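Local coordinates for solute-binding protein (Thermoactinomyces vulgaris, PDB 2ZYO) that binds cyclodextrins and linear maltodextrins, here maltotetraose, and probably delivers them to a membrane sugar transporter, at residues 74-79 against 290-295; 360-365 against 385-390. All blocks are in the same frame, centred on the assembly; numbering follows the deposited sequence.

Contact 1 (74-79 against 290-295); sequences GADLVT and SKYPKY
The carboxylate of Asp76 faces the rim of the Tyr292 ring: OD1 lies near the ring plane, 4.4 Å from CD2, while CB of Lys291 covers one ring face, set off toward its rim. The contact is carried by that same carboxylate oxygen. Ser290 OG donates to Asp76 OD1 over 2.7 Å, and OD1 receives it on its anti lone pair, the one turned away from OD2. A water gives OD1 a second hydrogen bond of 2.7 Å and itself accepts from Lys291 N at 2.8 Å, so the acid reaches the loop backbone indirectly as well. Ser290 points its OG opposite its own backbone N (chi1 177°), and from there the hydroxyl serves both ways: besides donating to Asp76 it accepts from Tyr292 N at 3.2 Å, with an N-H...O angle of 155°. This is an ST turn, and it shapes the loop just ahead of helix 293-302, for which Tyr292 is the N-cap residue. The other carboxylate oxygen, Asp76 OD2, takes the backbone N-H of Val22, so the two oxygens serve different parts of the fold. The Asp76 backbone is hydrogen-bonded to Val22 and Ser287. The contact therefore sits where the loop entering strand 77-81 meets the turn between strand 278-287 and helix 293-302, with strand 20-25 alongside and Ala296 of the helix touching the Asp76 side chain.

Contact 2 (360-365 against 385-390); sequences WEPINN and VKIMKE. With GLC (alpha-D-glucopyranose), chain B.
Pro362 presents its ring to two side chains of the other helix, Ile387 and Met388, and crosses both at a slant. Its CG meets the CG2 branch of Ile387 at 3.6 Å and the CG methylene of Met388 at 4.0 Å. The Ile387 methyl gets there because CG2 stands opposite the backbone N, whereas CG1 takes the place beside that nitrogen (chi1 -71°). Met388 runs extended beyond CG and lays its terminal methyl against Ile363, CE to CB 3.8 Å, so one thioether chain spans two successive residues of the opposing helix. No hydrogen bond joins the segments; the packing is apolar. It is an antiparallel helix pair, the axes 8.8 Å apart and 171° between their directions, formed by helices 360-371 and 377-394 near the C terminus of this periplasmic-binding-protein-type fold. Leu203 and Ile201 also touch Met388. Another flank of helix 360-371 serves the glycan pocket. A glucose lies over one face of the Trp360 indole, its C4 3.4 Å above the ring plane and toward the rim, with C6 3.3 Å from CE3. With the indole cut back to an alanine, the glucose would probably lose its aromatic platform and a gap would open beside Tyr175. One turn on, Asn364 ND2 donates a weak hydrogen bond to glucose O6 (3.0 Å, 127°), while its OD1, turned to the protein, accepts from Phe174 N.

How the contacts relate
From the N terminus, the chain passes strands 20-25 and 50-55 before reaching 74-79. Contact 1 then closes a loop of 210 residues, which contains much of the mixed sheet and many of its helices, when the chain returns at 290-295. Only afterwards does contact 2 open: 360-365 and 385-390 are separated by 19 residues, mostly helical, making a short hairpin of helices. The two closures follow in series, neither nesting nor crossing. They do not touch, with centres 36 Å apart and nearest atoms about 17 Å apart. Contact 1 ties the loop entering strand 77-81 to the turn before helix 293-302, whereas contact 2 backs a sugar-binding helix with the C-terminal one.

Contact 1 (74-79 against 290-295)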
ATOM      1  N   GLY A  74       1.284  21.915 -15.975  1.00 12.81           N
ATOM      2  CA  GLY A  74       1.423  20.666 -15.238  1.00 11.88           C
ATOM      3  C   GLY A  74       2.845  20.145 -15.185  1.00  9.73           C
ATOM      4  O   GLY A  74       3.695  20.529 -15.995  1.00 12.44           O
ATOM      5  N   ALA A  75       3.095  19.262 -14.222  1.00  8.58           N
ATOM      6  CA  ALA A  75       4.378  18.575 -14.100  1.00  8.64           C
ATOM      7  C   ALA A  75       4.562  17.545 -15.203  1.00  8.07           C
ATOM      8  O   ALA A  75       3.592  17.031 -15.752  1.00  9.15           O
ATOM      9  CB  ALA A  75       4.481  17.899 -12.753  1.00  8.15           C
ATOM     10  N   ASP A  76       5.815  17.242 -15.522  1.00  7.92           N
ATOM     11  CA  ASP A  76       6.116  16.137 -16.421  1.00  8.60           C
ATOM     12  C   ASP A  76       6.017  14.816 -15.667  1.00  8.18           C
ATOM     13  O   ASP A  76       5.445  13.844 -16.171  1.00  8.71           O
ATOM     14  CB  ASP A  76       7.498  16.314 -17.043  1.00  8.89           C
ATOM     15  CG  ASP A  76       7.584  17.556 -17.904  1.00  9.95           C
ATOM     16  OD1 ASP A  76       7.046  17.534 -19.029  1.00 10.83           O
ATOM     17  OD2 ASP A  76       8.177  18.558 -17.454  1.00 11.81           O
ATOM     18  N   LEU A  77       6.564  14.797 -14.454  1.00  8.07           N
ATOM     19  CA  LEU A  77       6.492  13.618 -13.597  1.00  7.71           C
ATOM     20  C   LEU A  77       5.677  13.911 -12.347  1.00  7.94           C
ATOM     21  O   LEU A  77       5.861  14.942 -11.700  1.00  8.74           O
ATOM     22  CB  LEU A  77       7.894  13.126 -13.215  1.00  6.95           C
ATOM     23  CG  LEU A  77       8.870  12.715 -14.326  1.00  7.67           C
ATOM     24  CD1 LEU A  77      10.122  12.121 -13.708  1.00  9.08           C
ATOM     25  CD2 LEU A  77       8.246  11.732 -15.314  1.00  8.19           C
ATOM     26  N   VAL A  78       4.769  12.990 -12.031  1.00  8.05           N
ATOM     27  CA  VAL A  78       3.899  13.095 -10.862  1.00  7.55           C
ATOM     28  C   VAL A  78       3.967  11.798 -10.058  1.00  7.34           C
ATOM     29  O   VAL A  78       4.515  10.798 -10.528  1.00  8.32           O
ATOM     30  CB  VAL A  78       2.430  13.393 -11.262  1.00  7.05           C
ATOM     31  CG1 VAL A  78       2.308  14.795 -11.861  1.00  9.29           C
ATOM     32  CG2 VAL A  78       1.906  12.341 -12.240  1.00  9.44           C
ATOM     33  N   THR A  79       3.416  11.818  -8.848  1.00  7.62           N
ATOM     34  CA  THR A  79       3.477  10.660  -7.963  1.00 10.31           C
ATOM     35  C   THR A  79       2.295  10.585  -6.997  1.00  9.92           C
ATOM     36  O   THR A  79       1.869  11.599  -6.446  1.00 10.63           O
ATOM     37  CB  THR A  79       4.832  10.601  -7.193  1.00  9.69           C
ATOM     38  OG1 THR A  79       4.877   9.432  -6.369  1.00 10.46           O
ATOM     39  CG2 THR A  79       5.054  11.844  -6.340  1.00  9.81           C
ATOM     40  N   SER A 290       2.673  16.087 -20.816  1.00  8.71           N
ATOM     41  CA  SER A 290       4.098  16.344 -20.988  1.00  9.05           C
ATOM     42  C   SER A 290       4.449  16.436 -22.466  1.00 11.11           C
ATOM     43  O   SER A 290       4.042  15.587 -23.265  1.00 11.49           O
ATOM     44  CB  SER A 290       4.944  15.256 -20.327  1.00  9.36           C
ATOM     45  OG  SER A 290       6.322  15.498 -20.563  1.00  9.63           O
ATOM     46  N   LYS A 291       5.206  17.473 -22.813  1.00 12.36           N
ATOM     47  CA  LYS A 291       5.670  17.688 -24.182  1.00 12.79           C
ATOM     48  C   LYS A 291       6.986  16.952 -24.426  1.00 11.91           C
ATOM     49  O   LYS A 291       7.495  16.926 -25.551  1.00 12.71           O
ATOM     50  CB  LYS A 291       5.846  19.184 -24.461  1.00 14.53           C
ATOM     51  CG  LYS A 291       4.579  20.018 -24.292  1.00 18.72           C
ATOM     52  CD  LYS A 291       3.681  19.954 -25.523  1.00 24.21           C
ATOM     53  CE  LYS A 291       2.462  20.863 -25.377  1.00 25.97           C
ATOM     54  NZ  LYS A 291       2.810  22.287 -25.081  1.00 30.06           N
ATOM     55  N   TYR A 292       7.527  16.348 -23.368  1.00 10.04           N
ATOM     56  CA  TYR A 292       8.823  15.674 -23.443  1.00  9.63           C
ATOM     57  C   TYR A 292       8.795  14.267 -22.836  1.00  9.98           C
ATOM     58  O   TYR A 292       9.527  13.993 -21.884  1.00 10.47           O
ATOM     59  CB  TYR A 292       9.907  16.522 -22.766  1.00 10.19           C
ATOM     60  CG  TYR A 292       9.938  17.959 -23.229  1.00 13.75           C
ATOM     61  CD1 TYR A 292      10.579  18.316 -24.417  1.00 13.89           C
ATOM     62  CD2 TYR A 292       9.323  18.962 -22.480  1.00 14.37           C
ATOM     63  CE1 TYR A 292      10.603  19.642 -24.847  1.00 15.20           C
ATOM     64  CE2 TYR A 292       9.342  20.286 -22.899  1.00 15.31           C
ATOM     65  CZ  TYR A 292       9.984  20.618 -24.081  1.00 15.68           C
ATOM     66  OH  TYR A 292      10.003  21.931 -24.494  1.00 19.59           O
ATOM     67  N   PRO A 293       7.968  13.363 -23.400  1.00 10.04           N
ATOM     68  CA  PRO A 293       7.843  12.015 -22.836  1.00 10.21           C
ATOM     69  C   PRO A 293       9.165  11.235 -22.783  1.00  9.97           C
ATOM     70  O   PRO A 293       9.440  10.567 -21.785  1.00 10.49           O
ATOM     71  CB  PRO A 293       6.842  11.328 -23.775  1.00 12.08           C
ATOM     72  CG  PRO A 293       6.880  12.125 -25.033  1.00 11.52           C
ATOM     73  CD  PRO A 293       7.111  13.530 -24.589  1.00 11.32           C
ATOM     74  N   LYS A 294       9.980  11.326 -23.832  1.00 10.44           N
ATOM     75  CA  LYS A 294      11.236  10.567 -23.878  1.00 10.22           C
ATOM     76  C   LYS A 294      12.257  11.061 -22.855  1.00  8.27           C
ATOM     77  O   LYS A 294      12.850  10.261 -22.130  1.00  8.48           O
ATOM     78  CB  LYS A 294      11.835  10.559 -25.287  1.00 12.92           C
ATOM     79  CG  LYS A 294      10.986   9.814 -26.306  1.00 17.03           C
ATOM     80  CD  LYS A 294      11.639   9.820 -27.677  1.00 20.71           C
ATOM     81  CE  LYS A 294      10.784   9.084 -28.696  1.00 23.55           C
ATOM     82  NZ  LYS A 294      11.382   9.133 -30.062  1.00 25.59           N
ATOM     83  N   TYR A 295      12.459  12.375 -22.798  1.00  8.27           N
ATOM     84  CA  TYR A 295      13.367  12.963 -21.816  1.00  9.02           C
ATOM     85  C   TYR A 295      12.856  12.791 -20.384  1.00  8.94           C
ATOM     86  O   TYR A 295      13.638  12.501 -19.477  1.00  8.88           O
ATOM     87  CB  TYR A 295      13.615  14.442 -22.115  1.00  9.05           C
ATOM     88  CG  TYR A 295      14.711  14.700 -23.127  1.00  9.66           C
ATOM     89  CD1 TYR A 295      14.414  14.859 -24.483  1.00 10.56           C
ATOM     90  CD2 TYR A 295      16.043  14.804 -22.725  1.00 10.54           C
ATOM     91  CE1 TYR A 295      15.423  15.111 -25.415  1.00 12.87           C
ATOM     92  CE2 TYR A 295      17.056  15.053 -23.648  1.00 11.96           C
ATOM     93  CZ  TYR A 295      16.738  15.204 -24.987  1.00 13.20           C
ATOM     94  OH  TYR A 295      17.743  15.454 -25.894  1.00 15.59           O
TER
HETATM   95  O   HOH W   1       5.953  19.303 -20.768  1.00 15.34           O

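Contact 2 (360-365 against 385-390)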
ATOM      1  N   TRP A 360     -14.550   0.000  -0.381  1.00 14.21           N
ATOM      2  CA  TRP A 360     -14.093   0.186   1.001  1.00 14.89           C
ATOM      3  C   TRP A 360     -15.217   0.451   2.003  1.00 15.15           C
ATOM      4  O   TRP A 360     -15.302  -0.228   3.027  1.00 15.96           O
ATOM      5  CB  TRP A 360     -13.038   1.296   1.093  1.00 14.98           C
ATOM      6  CG  TRP A 360     -11.814   1.056   0.262  1.00 15.70           C
ATOM      7  CD1 TRP A 360     -11.458   1.716  -0.876  1.00 14.74           C
ATOM      8  CD2 TRP A 360     -10.785   0.085   0.501  1.00 15.90           C
ATOM      9  NE1 TRP A 360     -10.270   1.225  -1.362  1.00 15.70           N
ATOM     10  CE2 TRP A 360      -9.835   0.220  -0.537  1.00 15.44           C
ATOM     11  CE3 TRP A 360     -10.572  -0.885   1.491  1.00 16.12           C
ATOM     12  CZ2 TRP A 360      -8.686  -0.577  -0.614  1.00 14.93           C
ATOM     13  CZ3 TRP A 360      -9.430  -1.680   1.413  1.00 16.14           C
ATOM     14  CH2 TRP A 360      -8.502  -1.520   0.367  1.00 15.78           C
ATOM     15  N   GLU A 361     -16.071   1.432   1.712  1.00 15.93           N
ATOM     16  CA  GLU A 361     -17.142   1.824   2.637  1.00 16.82           C
ATOM     17  C   GLU A 361     -18.088   0.661   2.999  1.00 15.24           C
ATOM     18  O   GLU A 361     -18.226   0.340   4.181  1.00 15.31           O
ATOM     19  CB  GLU A 361     -17.913   3.046   2.109  1.00 19.45           C
ATOM     20  CG  GLU A 361     -18.965   3.612   3.066  1.00 23.78           C
ATOM     21  CD  GLU A 361     -19.847   4.672   2.420  1.00 26.12           C
ATOM     22  OE1 GLU A 361     -19.344   5.449   1.580  1.00 28.21           O
ATOM     23  OE2 GLU A 361     -21.049   4.731   2.757  1.00 27.86           O
ATOM     24  N   PRO A 362     -18.729   0.026   1.992  1.00 14.44           N
ATOM     25  CA  PRO A 362     -19.621  -1.112   2.257  1.00 13.51           C
ATOM     26  C   PRO A 362     -18.942  -2.307   2.935  1.00 11.34           C
ATOM     27  O   PRO A 362     -19.531  -2.907   3.836  1.00 11.99           O
ATOM     28  CB  PRO A 362     -20.121  -1.512   0.862  1.00 14.80           C
ATOM     29  CG  PRO A 362     -19.881  -0.333   0.008  1.00 16.45           C
ATOM     30  CD  PRO A 362     -18.683   0.351   0.554  1.00 15.05           C
ATOM     31  N   ILE A 363     -17.726  -2.653   2.514  1.00 12.02           N
ATOM     32  CA  ILE A 363     -17.043  -3.808   3.109  1.00 10.17           C
ATOM     33  C   ILE A 363     -16.632  -3.553   4.564  1.00 11.35           C
ATOM     34  O   ILE A 363     -16.717  -4.455   5.401  1.00 11.25           O
ATOM     35  CB  ILE A 363     -15.855  -4.348   2.241  1.00  9.90           C
ATOM     36  CG1 ILE A 363     -15.416  -5.742   2.717  1.00  8.93           C
ATOM     37  CG2 ILE A 363     -14.675  -3.383   2.225  1.00 10.23           C
ATOM     38  CD1 ILE A 363     -16.458  -6.828   2.515  1.00 11.34           C
ATOM     39  N   ASN A 364     -16.204  -2.326   4.857  1.00 11.04           N
ATOM     40  CA  ASN A 364     -15.848  -1.953   6.225  1.00 10.80           C
ATOM     41  C   ASN A 364     -17.072  -1.880   7.127  1.00 12.19           C
ATOM     42  O   ASN A 364     -17.016  -2.293   8.286  1.00 12.44           O
ATOM     43  CB  ASN A 364     -15.059  -0.641   6.255  1.00 11.74           C
ATOM     44  CG  ASN A 364     -13.675  -0.778   5.644  1.00 13.19           C
ATOM     45  OD1 ASN A 364     -13.126  -1.880   5.556  1.00 13.74           O
ATOM     46  ND2 ASN A 364     -13.106   0.342   5.213  1.00 15.55           N
ATOM     47  N   ASN A 365     -18.178  -1.368   6.589  1.00 13.58           N
ATOM     48  CA  ASN A 365     -19.451  -1.376   7.303  1.00 12.79           C
ATOM     49  C   ASN A 365     -19.883  -2.801   7.633  1.00 12.89           C
ATOM     50  O   ASN A 365     -20.355  -3.071   8.737  1.00 13.51           O
ATOM     51  CB  ASN A 365     -20.537  -0.661   6.494  1.00 13.82           C
ATOM     52  CG  ASN A 365     -20.353   0.847   6.464  1.00 15.61           C
ATOM     53  OD1 ASN A 365     -19.473   1.398   7.129  1.00 17.50           O
ATOM     54  ND2 ASN A 365     -21.190   1.523   5.688  1.00 16.16           N
ATOM     55  N   VAL A 385     -22.111  -6.354  -0.823  1.00 13.67           N
ATOM     56  CA  VAL A 385     -21.912  -6.560  -2.261  1.00 13.98           C
ATOM     57  C   VAL A 385     -23.037  -5.904  -3.069  1.00 15.15           C
ATOM     58  O   VAL A 385     -22.777  -5.272  -4.092  1.00 15.63           O
ATOM     59  CB  VAL A 385     -21.730  -8.063  -2.613  1.00 12.95           C
ATOM     60  CG1 VAL A 385     -21.798  -8.296  -4.120  1.00 15.06           C
ATOM     61  CG2 VAL A 385     -20.394  -8.569  -2.074  1.00 13.32           C
ATOM     62  N   LYS A 386     -24.273  -6.035  -2.590  1.00 15.35           N
ATOM     63  CA  LYS A 386     -25.419  -5.354  -3.201  1.00 17.35           C
ATOM     64  C   LYS A 386     -25.187  -3.841  -3.285  1.00 17.00           C
ATOM     65  O   LYS A 386     -25.440  -3.224  -4.324  1.00 17.84           O
ATOM     66  CB  LYS A 386     -26.708  -5.665  -2.424  1.00 19.36           C
ATOM     67  CG  LYS A 386     -27.988  -5.072  -3.025  1.00 23.92           C
ATOM     68  CD  LYS A 386     -28.284  -5.631  -4.417  1.00 27.66           C
ATOM     69  CE  LYS A 386     -29.537  -5.004  -5.019  1.00 29.74           C
ATOM     70  NZ  LYS A 386     -29.419  -3.528  -5.220  1.00 32.11           N
ATOM     71  N   ILE A 387     -24.695  -3.261  -2.192  1.00 16.38           N
ATOM     72  CA  ILE A 387     -24.384  -1.833  -2.126  1.00 16.76           C
ATOM     73  C   ILE A 387     -23.282  -1.438  -3.115  1.00 18.73           C
ATOM     74  O   ILE A 387     -23.407  -0.432  -3.818  1.00 20.53           O
ATOM     75  CB  ILE A 387     -24.025  -1.403  -0.678  1.00 16.53           C
ATOM     76  CG1 ILE A 387     -25.280  -1.416   0.200  1.00 16.51           C
ATOM     77  CG2 ILE A 387     -23.375  -0.024  -0.663  1.00 17.56           C
ATOM     78  CD1 ILE A 387     -25.009  -1.376   1.695  1.00 16.96           C
ATOM     79  N   MET A 388     -22.220  -2.243  -3.176  1.00 18.74           N
ATOM     80  CA  MET A 388     -21.115  -2.018  -4.115  1.00 19.74           C
ATOM     81  C   MET A 388     -21.590  -1.943  -5.556  1.00 20.73           C
ATOM     82  O   MET A 388     -21.249  -1.010  -6.284  1.00 21.02           O
ATOM     83  CB  MET A 388     -20.092  -3.145  -4.020  1.00 18.45           C
ATOM     84  CG  MET A 388     -19.254  -3.134  -2.781  1.00 17.84           C
ATOM     85  SD  MET A 388     -18.315  -4.660  -2.699  1.00 14.84           S
ATOM     86  CE  MET A 388     -17.947  -4.678  -0.947  1.00 15.37           C
ATOM     87  N   LYS A 389     -22.377  -2.940  -5.952  1.00 21.87           N
ATOM     88  CA  LYS A 389     -22.810  -3.100  -7.336  1.00 23.72           C
ATOM     89  C   LYS A 389     -23.717  -1.962  -7.799  1.00 24.45           C
ATOM     90  O   LYS A 389     -23.718  -1.606  -8.979  1.00 24.73           O
ATOM     91  CB  LYS A 389     -23.481  -4.461  -7.530  1.00 23.61           C
ATOM     92  CG  LYS A 389     -22.536  -5.634  -7.282  1.00 24.82           C
ATOM     93  CD  LYS A 389     -23.231  -6.982  -7.397  1.00 25.48           C
ATOM     94  CE  LYS A 389     -23.302  -7.461  -8.836  1.00 26.35           C
ATOM     95  NZ  LYS A 389     -21.950  -7.664  -9.435  1.00 25.79           N
ATOM     96  N   GLU A 390     -24.476  -1.394  -6.862  1.00 24.94           N
ATOM     97  CA  GLU A 390     -25.280  -0.207  -7.138  1.00 26.42           C
ATOM     98  C   GLU A 390     -24.382   1.017  -7.319  1.00 26.68           C
ATOM     99  O   GLU A 390     -24.596   1.812  -8.235  1.00 27.14           O
ATOM    100  CB  GLU A 390     -26.299   0.037  -6.020  1.00 27.50           C
ATOM    101  CG  GLU A 390     -27.361   1.080  -6.365  1.00 32.05           C
ATOM    102  CD  GLU A 390     -28.280   1.397  -5.200  1.00 34.26           C
ATOM    103  OE1 GLU A 390     -27.787   1.902  -4.168  1.00 36.60           O
ATOM    104  OE2 GLU A 390     -29.499   1.150  -5.322  1.00 35.79           O
TER
HETATM  105  C1  GLC B   2      -6.724   1.803   2.552  1.00 46.39           C
HETATM  106  C2  GLC B   2      -7.079   2.508   1.241  1.00 46.53           C
HETATM  107  C3  GLC B   2      -8.207   3.509   1.476  1.00 46.74           C
HETATM  108  C4  GLC B   2      -9.411   2.809   2.111  1.00 46.93           C
HETATM  109  C5  GLC B   2      -8.977   2.076   3.386  1.00 46.61           C
HETATM  110  C6  GLC B   2     -10.093   1.251   3.993  1.00 46.31           C
HETATM  111  O2  GLC B   2      -5.938   3.184   0.738  1.00 46.51           O
HETATM  112  O3  GLC B   2      -8.587   4.103   0.245  1.00 47.80           O
HETATM  113  O4  GLC B   2     -10.411   3.767   2.427  1.00 47.23           O
HETATM  114  O5  GLC B   2      -7.882   1.176   3.103  1.00 46.58           O
HETATM  115  O6  GLC B   2     -10.354   1.650   5.330  1.00 46.84           O